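Local coordinates for protein cortical-lytic enzyme (Clostridium perfringens, PDB 5JIP) that probably acts as a family 25 muramidase that hydrolyses the peptidoglycan of the spore cortex during germination, at residues A[37-42]-A[199-204]; A[112-117]-A[125-130]; A[146-151]-A[159-164]. All coordinates share one frame; numbering follows the deposited sequence.

Interaction 1 of 3, residues A[37-42]-A[199-204]; sequences FIYLRA and WTMWQF. With MES (2-(N-morpholino)-ethanesulfonic acid), chain C.
M201 sets CG opposite its own carbonyl carbon, runs extended through chi2 and then bends at chi3 (28°), which brings SD and CE up against F37 and Y39 together. F37 answers with its ring placed between its backbone N and carbonyl carbon and coming from the opposite direction. The result is a double Met-aromatic contact inside the TIM-type barrel of this glycoside hydrolase family. Strands 38-44 and 201-208 are not neighbours in the sheet; M201 bridges the interior to Y39 on strand 38-44 and to F37, the residue just before that strand. M201 CE lies 3.8 Å from F37 CE1, while the sulfur, M201 SD, stands 4.6 Å from the centroid of the F37 ring, at an oblique position. Y39 is met differently: M201 SD sits near the ring plane at its edge, 3.7 Å from Y39 CE2. The hydroxyl end of Y39 is held by the carbonyl of F109, and W176 packs against both Y39 and M201. I38 and L40, alternating with these inward residues, face helix 56-66.

Farther along both strands, towards the C-terminal mouth where TIM barrels carry their active sites, the same alternation presents R41 and Q203 to a bound MES molecule, probably from the crystallisation liquor. R41 NH1 donates to a sulfonate oxygen, MES O1S, at 3.0 Å through a bent bond (132°), while its NE and NH2 form salt bridges with D53 and E21. The Q203 amide is gripped at both ends: OE1 meets the hydroxyls of Y149 and Y180, and NE2 reaches D18. That fixes the rotation of the amide, and Q203 NE2 meets the morpholine oxygen, MES O1, at 2.7 Å in a nearly straight bond (168°).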
loop_
_atom_site.group_PDB
_atom_site.type_symbol
_atom_site.label_atom_id
_atom_site.label_comp_id
_atom_site.label_asym_id
_atom_site.label_seq_id
_atom_site.Cartn_x
_atom_site.Cartn_y
_atom_site.Cartn_z
ATOM N N PHE A 37 22.057 -7.272 -7.615
ATOM C CA PHE A 37 21.442 -6.653 -8.778
ATOM C C PHE A 37 22.568 -6.090 -9.620
ATOM O O PHE A 37 23.682 -5.879 -9.127
ATOM C CB PHE A 37 20.457 -5.526 -8.382
ATOM C CG PHE A 37 21.092 -4.439 -7.538
ATOM C CD1 PHE A 37 21.849 -3.421 -8.121
ATOM C CD2 PHE A 37 20.968 -4.451 -6.163
ATOM C CE1 PHE A 37 22.448 -2.450 -7.356
ATOM C CE2 PHE A 37 21.559 -3.474 -5.390
ATOM C CZ PHE A 37 22.302 -2.462 -5.989
ATOM N N ILE A 38 22.271 -5.852 -10.897
ATOM C CA ILE A 38 23.182 -5.141 -11.793
ATOM C C ILE A 38 22.386 -4.113 -12.587
ATOM O O ILE A 38 21.387 -4.449 -13.241
ATOM C CB ILE A 38 23.918 -6.083 -12.781
ATOM C CG1 ILE A 38 24.803 -7.067 -12.029
ATOM C CG2 ILE A 38 24.740 -5.274 -13.778
ATOM C CD1 ILE A 38 25.332 -8.165 -12.916
ATOM N N TYR A 39 22.871 -2.870 -12.599
ATOM C CA TYR A 39 22.371 -1.835 -13.505
ATOM C C TYR A 39 23.279 -1.678 -14.722
ATOM O O TYR A 39 24.501 -1.758 -14.609
ATOM C CB TYR A 39 22.237 -0.491 -12.789
ATOM C CG TYR A 39 20.821 -0.258 -12.293
ATOM C CD1 TYR A 39 19.786 0.052 -13.173
ATOM C CD2 TYR A 39 20.517 -0.364 -10.952
ATOM C CE1 TYR A 39 18.499 0.264 -12.719
ATOM C CE2 TYR A 39 19.222 -0.172 -10.489
ATOM C CZ TYR A 39 18.221 0.129 -11.360
ATOM O OH TYR A 39 16.958 0.298 -10.833
ATOM N N LEU A 40 22.652 -1.490 -15.892
ATOM C CA LEU A 40 23.319 -1.312 -17.178
ATOM C C LEU A 40 22.879 0.002 -17.808
ATOM O O LEU A 40 21.724 0.408 -17.678
ATOM C CB LEU A 40 22.957 -2.428 -18.166
ATOM C CG LEU A 40 23.048 -3.877 -17.651
ATOM C CD1 LEU A 40 22.415 -4.832 -18.679
ATOM C CD2 LEU A 40 24.489 -4.222 -17.340
ATOM N N ARG A 41 23.785 0.655 -18.518
ATOM C CA ARG A 41 23.345 1.708 -19.422
ATOM C C ARG A 41 22.607 1.091 -20.596
ATOM O O ARG A 41 23.134 0.220 -21.300
ATOM C CB ARG A 41 24.520 2.550 -19.931
ATOM C CG ARG A 41 24.036 3.719 -20.822
ATOM C CD ARG A 41 25.141 4.744 -21.116
ATOM N NE ARG A 41 26.118 4.239 -22.073
ATOM C CZ ARG A 41 27.015 5.004 -22.693
ATOM N NH1 ARG A 41 27.079 6.300 -22.412
ATOM N NH2 ARG A 41 27.835 4.466 -23.591
ATOM N N ALA A 42 21.395 1.560 -20.819
ATOM C CA ALA A 42 20.642 1.210 -22.014
ATOM C C ALA A 42 20.956 2.161 -23.144
ATOM O O ALA A 42 21.186 1.724 -24.276
ATOM C CB ALA A 42 19.145 1.229 -21.748
ATOM N N TRP A 199 16.776 7.643 0.464
ATOM C CA TRP A 199 17.351 7.114 -0.761
ATOM C C TRP A 199 16.972 5.653 -0.926
ATOM O O TRP A 199 16.847 4.895 0.040
ATOM C CB TRP A 199 18.875 7.276 -0.830
ATOM C CG TRP A 199 19.741 6.745 0.282
ATOM C CD1 TRP A 199 20.308 7.469 1.287
ATOM C CD2 TRP A 199 20.263 5.416 0.410
ATOM N NE1 TRP A 199 21.091 6.658 2.076
ATOM C CE2 TRP A 199 21.080 5.393 1.557
ATOM C CE3 TRP A 199 20.061 4.237 -0.285
ATOM C CZ2 TRP A 199 21.719 4.250 1.982
ATOM C CZ3 TRP A 199 20.690 3.093 0.152
ATOM C CH2 TRP A 199 21.499 3.101 1.276
ATOM N N THR A 200 16.742 5.278 -2.171
ATOM C CA THR A 200 16.511 3.895 -2.527
ATOM C C THR A 200 17.828 3.176 -2.812
ATOM O O THR A 200 18.000 2.017 -2.407
ATOM C CB THR A 200 15.574 3.859 -3.738
ATOM O OG1 THR A 200 14.313 4.418 -3.345
ATOM C CG2 THR A 200 15.396 2.476 -4.271
ATOM N N MET A 201 18.750 3.837 -3.521
ATOM C CA MET A 201 20.106 3.323 -3.717
ATOM C C MET A 201 21.099 4.454 -3.512
ATOM O O MET A 201 20.773 5.632 -3.671
ATOM C CB MET A 201 20.290 2.718 -5.102
ATOM C CG MET A 201 19.489 1.458 -5.325
ATOM S SD MET A 201 19.761 0.682 -6.963
ATOM C CE MET A 201 21.400 1.157 -7.403
ATOM N N TRP A 202 22.305 4.072 -3.131
ATOM C CA TRP A 202 23.407 4.996 -2.874
ATOM C C TRP A 202 24.636 4.485 -3.617
ATOM O O TRP A 202 25.138 3.397 -3.311
ATOM C CB TRP A 202 23.672 5.103 -1.374
ATOM C CG TRP A 202 24.944 5.796 -0.966
ATOM C CD1 TRP A 202 25.672 6.699 -1.678
ATOM C CD2 TRP A 202 25.647 5.605 0.276
ATOM N NE1 TRP A 202 26.782 7.109 -0.943
ATOM C CE2 TRP A 202 26.788 6.429 0.249
ATOM C CE3 TRP A 202 25.405 4.824 1.405
ATOM C CZ2 TRP A 202 27.679 6.491 1.315
ATOM C CZ3 TRP A 202 26.298 4.880 2.455
ATOM C CH2 TRP A 202 27.409 5.707 2.409
ATOM N N GLN A 203 25.073 5.242 -4.626
ATOM C CA GLN A 203 26.319 4.972 -5.332
ATOM C C GLN A 203 27.438 5.599 -4.514
ATOM O O GLN A 203 27.534 6.830 -4.434
ATOM C CB GLN A 203 26.291 5.562 -6.734
ATOM C CG GLN A 203 27.414 5.060 -7.622
ATOM C CD GLN A 203 27.355 5.732 -8.957
ATOM O OE1 GLN A 203 27.635 6.918 -9.072
ATOM N NE2 GLN A 203 26.975 4.975 -9.985
ATOM N N PHE A 204 28.221 4.762 -3.835
ATOM C CA PHE A 204 29.217 5.261 -2.894
ATOM C C PHE A 204 30.623 5.311 -3.478
ATOM O O PHE A 204 31.511 5.907 -2.861
ATOM C CB PHE A 204 29.201 4.426 -1.597
ATOM C CG PHE A 204 29.576 2.980 -1.787
ATOM C CD1 PHE A 204 28.595 2.035 -2.081
ATOM C CD2 PHE A 204 30.891 2.570 -1.687
ATOM C CE1 PHE A 204 28.921 0.709 -2.274
ATOM C CE2 PHE A 204 31.230 1.236 -1.889
ATOM C CZ PHE A 204 30.244 0.310 -2.193
HETATM O O1 MES C . 26.688 6.368 -12.324
HETATM C C2 MES C . 25.467 6.308 -13.017
HETATM C C3 MES C . 25.719 6.192 -14.498
HETATM N N4 MES C . 26.669 7.175 -14.981
HETATM C C5 MES C . 27.871 7.337 -14.170
HETATM C C6 MES C . 27.453 7.504 -12.724
HETATM C C7 MES C . 27.038 6.806 -16.349
HETATM C C8 MES C . 27.260 8.018 -17.229
HETATM S S MES C . 27.809 7.530 -18.755
HETATM O O1S MES C . 26.672 7.122 -19.578
HETATM O O2S MES C . 28.884 6.537 -18.631
HETATM O O3S MES C . 28.355 8.739 -19.380
#

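Interaction 2 of 3, residues A[112-117]-A[125-130]; sequences LDVETP and TELVNW
L127 on helix 124-142 carries most of the apolar contact with V114 and P117, and it does so through one methyl group. CG is anti to the backbone N (chi1 178°), and this extended start carries the branch from the helix to the chain leaving strand 111-113. L127 CD1 then lies 4.3 Å from V114 CG1 and 4.4 Å from P117 CD. The carbonyl oxygen of T116 is also beside this methyl, with T116 O 4.3 Å from L127 CD1. The peptide bond between T116 and P117 is cis, and the proline meets the leucine methyl through its CD atom. One helical turn further on, W130 provides the second apolar patch: L112 CD2 approaches the six-membered part of the indole obliquely, 4.2 Å from W130 CZ3.

The polar groups nearby find their partners elsewhere. W130 NE1 is hydrogen-bonded to S84 OG, which ties down the pyrrole side of the indole while its benzo side meets L112. The carbonyl of V114 is bound by the hydroxyl of T150, and that of P117 by the hydroxyl of Y158. D113 and E115 alternate with L112 and V114 and turn to the other side of the chain, where D113 OD2 and E115 OE2 both bind N4 of the MES molecule.

The contact belongs to the beta-alpha-beta unit formed by strand 111-113, helix 124-142 and strand 147-151, and it lays the start of the helix against the outer face of the barrel. L112 and V114 continue onto I131 of the same helix. The backbone of strand 111-113 is bonded to strand 147-151 at one edge and to strand 70-75 at the other.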
loop_
_atom_site.group_PDB
_atom_site.type_symbol
_atom_site.label_atom_id
_atom_site.label_comp_id
_atom_site.label_asym_id
_atom_site.label_seq_id
_atom_site.Cartn_x
_atom_site.Cartn_y
_atom_site.Cartn_z
ATOM N N LEU A 112 16.397 7.189 -14.952
ATOM C CA LEU A 112 16.854 8.400 -15.626
ATOM C C LEU A 112 18.090 8.938 -14.912
ATOM O O LEU A 112 18.040 9.273 -13.727
ATOM C CB LEU A 112 15.746 9.452 -15.662
ATOM C CG LEU A 112 16.077 10.776 -16.350
ATOM C CD1 LEU A 112 16.186 10.564 -17.840
ATOM C CD2 LEU A 112 14.971 11.767 -16.028
ATOM N N ASP A 113 19.191 8.997 -15.644
ATOM C CA ASP A 113 20.505 9.391 -15.140
ATOM C C ASP A 113 20.744 10.835 -15.556
ATOM O O ASP A 113 20.936 11.117 -16.743
ATOM C CB ASP A 113 21.542 8.417 -15.713
ATOM C CG ASP A 113 23.000 8.870 -15.547
ATOM O OD1 ASP A 113 23.288 9.892 -14.884
ATOM O OD2 ASP A 113 23.869 8.137 -16.086
ATOM N N VAL A 114 20.710 11.752 -14.583
ATOM C CA VAL A 114 20.803 13.188 -14.832
ATOM C C VAL A 114 22.086 13.690 -14.187
ATOM O O VAL A 114 22.238 13.664 -12.956
ATOM C CB VAL A 114 19.583 13.954 -14.300
ATOM C CG1 VAL A 114 19.722 15.453 -14.590
ATOM C CG2 VAL A 114 18.322 13.407 -14.906
ATOM N N GLU A 115 23.007 14.131 -15.020
ATOM C CA GLU A 115 24.309 14.611 -14.583
ATOM C C GLU A 115 24.709 15.875 -15.324
ATOM O O GLU A 115 25.832 16.343 -15.143
ATOM C CB GLU A 115 25.398 13.538 -14.810
ATOM C CG GLU A 115 25.256 12.314 -13.964
ATOM C CD GLU A 115 26.210 11.218 -14.411
ATOM O OE1 GLU A 115 27.429 11.506 -14.530
ATOM O OE2 GLU A 115 25.735 10.091 -14.659
ATOM N N THR A 116 23.838 16.419 -16.163
ATOM C CA THR A 116 24.145 17.543 -17.027
ATOM C C THR A 116 22.864 18.353 -17.180
ATOM O O THR A 116 21.767 17.799 -17.015
ATOM C CB THR A 116 24.690 17.046 -18.380
ATOM O OG1 THR A 116 25.273 18.132 -19.111
ATOM C CG2 THR A 116 23.616 16.411 -19.208
ATOM N N PRO A 117 22.956 19.667 -17.446
ATOM C CA PRO A 117 24.157 20.506 -17.543
ATOM C C PRO A 117 24.602 20.999 -16.189
ATOM O O PRO A 117 23.784 21.092 -15.265
ATOM C CB PRO A 117 23.697 21.670 -18.422
ATOM C CG PRO A 117 22.255 21.854 -18.018
ATOM C CD PRO A 117 21.728 20.449 -17.715
ATOM N N THR A 125 13.934 25.453 -12.180
ATOM C CA THR A 125 12.597 25.152 -12.693
ATOM C C THR A 125 12.693 24.454 -14.038
ATOM O O THR A 125 11.988 23.472 -14.293
ATOM C CB THR A 125 11.758 26.427 -12.818
ATOM O OG1 THR A 125 11.653 27.067 -11.537
ATOM C CG2 THR A 125 10.349 26.118 -13.351
ATOM N N GLU A 126 13.564 24.942 -14.916
ATOM C CA GLU A 126 13.676 24.335 -16.231
ATOM C C GLU A 126 14.197 22.901 -16.137
ATOM O O GLU A 126 13.690 22.010 -16.832
ATOM C CB GLU A 126 14.579 25.192 -17.121
ATOM C CG GLU A 126 13.938 26.511 -17.524
ATOM C CD GLU A 126 14.895 27.466 -18.198
ATOM O OE1 GLU A 126 16.084 27.509 -17.804
ATOM O OE2 GLU A 126 14.438 28.174 -19.130
ATOM N N LEU A 127 15.205 22.663 -15.297
ATOM C CA LEU A 127 15.763 21.312 -15.197
ATOM C C LEU A 127 14.732 20.357 -14.611
ATOM O O LEU A 127 14.475 19.283 -15.163
ATOM C CB LEU A 127 17.027 21.315 -14.353
ATOM C CG LEU A 127 17.691 19.952 -14.127
ATOM C CD1 LEU A 127 18.111 19.342 -15.438
ATOM C CD2 LEU A 127 18.916 20.047 -13.225
ATOM N N VAL A 128 14.098 20.753 -13.509
ATOM C CA VAL A 128 13.134 19.874 -12.865
ATOM C C VAL A 128 11.926 19.649 -13.771
ATOM O O VAL A 128 11.422 18.532 -13.858
ATOM C CB VAL A 128 12.737 20.433 -11.480
ATOM C CG1 VAL A 128 11.565 19.667 -10.890
ATOM C CG2 VAL A 128 13.918 20.401 -10.476
ATOM N N ASN A 129 11.409 20.702 -14.431
ATOM C CA ASN A 129 10.325 20.507 -15.382
ATOM C C ASN A 129 10.687 19.475 -16.453
ATOM O O ASN A 129 9.836 18.684 -16.878
ATOM C CB ASN A 129 9.954 21.830 -16.045
ATOM C CG ASN A 129 9.092 22.699 -15.163
ATOM O OD1 ASN A 129 8.695 22.301 -14.058
ATOM N ND2 ASN A 129 8.785 23.887 -15.650
ATOM N N TRP A 130 11.932 19.492 -16.927
ATOM C CA TRP A 130 12.344 18.529 -17.949
ATOM C C TRP A 130 12.328 17.104 -17.404
ATOM O O TRP A 130 11.780 16.197 -18.029
ATOM C CB TRP A 130 13.729 18.899 -18.480
ATOM C CG TRP A 130 14.121 18.105 -19.660
ATOM C CD1 TRP A 130 13.998 18.462 -20.981
ATOM C CD2 TRP A 130 14.695 16.793 -19.654
ATOM N NE1 TRP A 130 14.453 17.447 -21.784
ATOM C CE2 TRP A 130 14.888 16.413 -20.993
ATOM C CE3 TRP A 130 15.063 15.896 -18.637
ATOM C CZ2 TRP A 130 15.460 15.174 -21.349
ATOM C CZ3 TRP A 130 15.610 14.681 -18.990
ATOM C CH2 TRP A 130 15.811 14.333 -20.338
#

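Interaction 3 of 3, residues A[146-151]-A[159-164]; sequences LMLYTG and DDFKVP
A small, buried apolar contact joins F161, in the loop that follows helix 152-157, to L148 and T150, two outward side chains of strand 147-151 in the barrel. With chi1 at 180°, the L148 side chain runs beside its carbonyl carbon and extends to the loop. Its CD2 methyl meets the F161 ring at the edge, in the ring plane, with L148 CD2 4.0 Å from F161 CE2. T150 adds its methyl from an oblique angle, T150 CG2 being 4.3 Å from the same F161 CE2, so a single corner of the ring receives both side chains.

The loop backbone places the phenylalanine unusually: D159, D160 and F161 all have left-handed helical backbone angles, with F161 phi at 59°. The amide of K162 closes this turn, K162 N lying 3.0 Å from D159 O. D160 OD1 is held by the amide of G194, and F154 from helix 152-157 packs on the F161 ring as well.

T150 divides its branches by chemistry. Its methyl goes to F161, while its hydroxyl is hydrogen-bonded to the carbonyl of V114. Between the two segments themselves the contact consists of hydrocarbon only, so across them the ring is held by shape and van der Waals contact alone, and directional bonds are left to the surrounding backbone and hydroxyl.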
loop_
_atom_site.group_PDB
_atom_site.type_symbol
_atom_site.label_atom_id
_atom_site.label_comp_id
_atom_site.label_asym_id
_atom_site.label_seq_id
_atom_site.Cartn_x
_atom_site.Cartn_y
_atom_site.Cartn_z
ATOM N N LEU A 146 9.681 5.116 -12.549
ATOM C CA LEU A 146 10.990 5.586 -12.970
ATOM C C LEU A 146 11.797 6.061 -11.764
ATOM O O LEU A 146 11.334 6.911 -10.999
ATOM C CB LEU A 146 10.823 6.732 -13.973
ATOM C CG LEU A 146 12.101 7.339 -14.545
ATOM C CD1 LEU A 146 12.809 6.318 -15.436
ATOM C CD2 LEU A 146 11.794 8.607 -15.315
ATOM N N MET A 147 12.999 5.519 -11.598
ATOM C CA MET A 147 13.935 5.984 -10.569
ATOM C C MET A 147 14.856 7.054 -11.148
ATOM O O MET A 147 15.227 6.988 -12.321
ATOM C CB MET A 147 14.756 4.815 -9.999
ATOM C CG MET A 147 15.849 5.234 -9.009
ATOM S SD MET A 147 16.243 3.988 -7.764
ATOM C CE MET A 147 17.055 2.760 -8.761
ATOM N N LEU A 148 15.166 8.067 -10.328
ATOM C CA LEU A 148 16.092 9.142 -10.687
ATOM C C LEU A 148 17.466 8.878 -10.089
ATOM O O LEU A 148 17.597 8.627 -8.884
ATOM C CB LEU A 148 15.583 10.504 -10.206
ATOM C CG LEU A 148 16.518 11.688 -10.544
ATOM C CD1 LEU A 148 16.499 11.902 -12.008
ATOM C CD2 LEU A 148 16.073 12.935 -9.782
ATOM N N TYR A 149 18.489 8.889 -10.945
ATOM C CA TYR A 149 19.868 8.908 -10.505
ATOM C C TYR A 149 20.444 10.309 -10.671
ATOM O O TYR A 149 20.333 10.910 -11.750
ATOM C CB TYR A 149 20.742 7.925 -11.286
ATOM C CG TYR A 149 22.223 8.137 -11.022
ATOM C CD1 TYR A 149 22.934 9.148 -11.671
ATOM C CD2 TYR A 149 22.925 7.309 -10.156
ATOM C CE1 TYR A 149 24.269 9.363 -11.430
ATOM C CE2 TYR A 149 24.307 7.509 -9.933
ATOM C CZ TYR A 149 24.961 8.544 -10.580
ATOM O OH TYR A 149 26.300 8.779 -10.390
ATOM N N THR A 150 21.092 10.806 -9.621
ATOM C CA THR A 150 21.835 12.044 -9.711
ATOM C C THR A 150 22.796 12.082 -8.539
ATOM O O THR A 150 22.681 11.301 -7.602
ATOM C CB THR A 150 20.882 13.261 -9.732
ATOM O OG1 THR A 150 21.615 14.432 -10.101
ATOM C CG2 THR A 150 20.269 13.485 -8.410
ATOM N N GLY A 151 23.741 13.034 -8.591
ATOM C CA GLY A 151 24.722 13.195 -7.543
ATOM C C GLY A 151 24.347 14.265 -6.522
ATOM O O GLY A 151 23.593 15.192 -6.810
ATOM N N ASP A 159 19.930 24.131 -6.286
ATOM C CA ASP A 159 19.148 24.615 -5.151
ATOM C C ASP A 159 18.398 23.478 -4.483
ATOM O O ASP A 159 17.237 23.636 -4.102
ATOM C CB ASP A 159 18.141 25.691 -5.576
ATOM C CG ASP A 159 18.795 26.985 -5.999
ATOM O OD1 ASP A 159 19.547 27.570 -5.189
ATOM O OD2 ASP A 159 18.534 27.414 -7.145
ATOM N N ASP A 160 19.033 22.313 -4.347
ATOM C CA ASP A 160 18.369 21.205 -3.674
ATOM C C ASP A 160 17.178 20.697 -4.477
ATOM O O ASP A 160 16.301 20.030 -3.933
ATOM C CB ASP A 160 17.909 21.649 -2.273
ATOM C CG ASP A 160 17.910 20.520 -1.237
ATOM O OD1 ASP A 160 18.695 19.571 -1.381
ATOM O OD2 ASP A 160 17.142 20.604 -0.240
ATOM N N PHE A 161 17.101 21.030 -5.764
ATOM C CA PHE A 161 15.947 20.702 -6.601
ATOM C C PHE A 161 14.662 21.314 -6.049
ATOM O O PHE A 161 13.558 20.834 -6.320
ATOM C CB PHE A 161 15.764 19.184 -6.757
ATOM C CG PHE A 161 16.689 18.543 -7.742
ATOM C CD1 PHE A 161 17.686 19.262 -8.397
ATOM C CD2 PHE A 161 16.536 17.201 -8.046
ATOM C CE1 PHE A 161 18.530 18.632 -9.328
ATOM C CE2 PHE A 161 17.361 16.588 -8.955
ATOM C CZ PHE A 161 18.370 17.305 -9.592
ATOM N N LYS A 162 14.790 22.400 -5.302
ATOM C CA LYS A 162 13.618 23.158 -4.862
ATOM C C LYS A 162 13.175 24.091 -5.972
ATOM O O LYS A 162 13.964 24.902 -6.460
ATOM C CB LYS A 162 13.935 23.942 -3.596
ATOM C CG LYS A 162 12.708 24.647 -3.009
ATOM C CD LYS A 162 12.996 25.206 -1.633
ATOM C CE LYS A 162 11.706 25.678 -0.968
ATOM N NZ LYS A 162 11.920 26.390 0.338
ATOM N N VAL A 163 11.928 23.960 -6.397
ATOM C CA VAL A 163 11.381 24.771 -7.477
ATOM C C VAL A 163 10.615 25.929 -6.846
ATOM O O VAL A 163 9.694 25.678 -6.060
ATOM C CB VAL A 163 10.472 23.960 -8.395
ATOM C CG1 VAL A 163 9.784 24.884 -9.421
ATOM C CG2 VAL A 163 11.316 22.872 -9.078
ATOM N N PRO A 164 10.929 27.174 -7.183
ATOM C CA PRO A 164 10.167 28.320 -6.645
ATOM C C PRO A 164 8.661 28.139 -6.793
ATOM O O PRO A 164 8.150 27.858 -7.871
ATOM C CB PRO A 164 10.678 29.492 -7.492
ATOM C CG PRO A 164 12.096 29.115 -7.810
ATOM C CD PRO A 164 12.066 27.612 -8.010
#

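How the interactions relate
All three contacts are buried and lie on the same barrel sheet, but interaction 1 lies inside it and interactions 2 and 3 outside. Interaction 1 fills the interior with sulfur and aromatic rings and passes into a polar, ligand-bound mouth; interactions 2 and 3 are hydrocarbon contacts on the outer face, with a helix and with a loop. Interactions 2 and 3 share a border, because strands 111-113 and 147-151 are neighbours: L112 N pairs with M147 O, and L112 O with Y149 N. Interaction 1 meets interaction 3 through M147, whose CE packs on M201 SD, and Y149, whose hydroxyl probably hydrogen-bonds to Q203 OE1. Interactions 1 and 2 do not touch, yet MES binds residues from both.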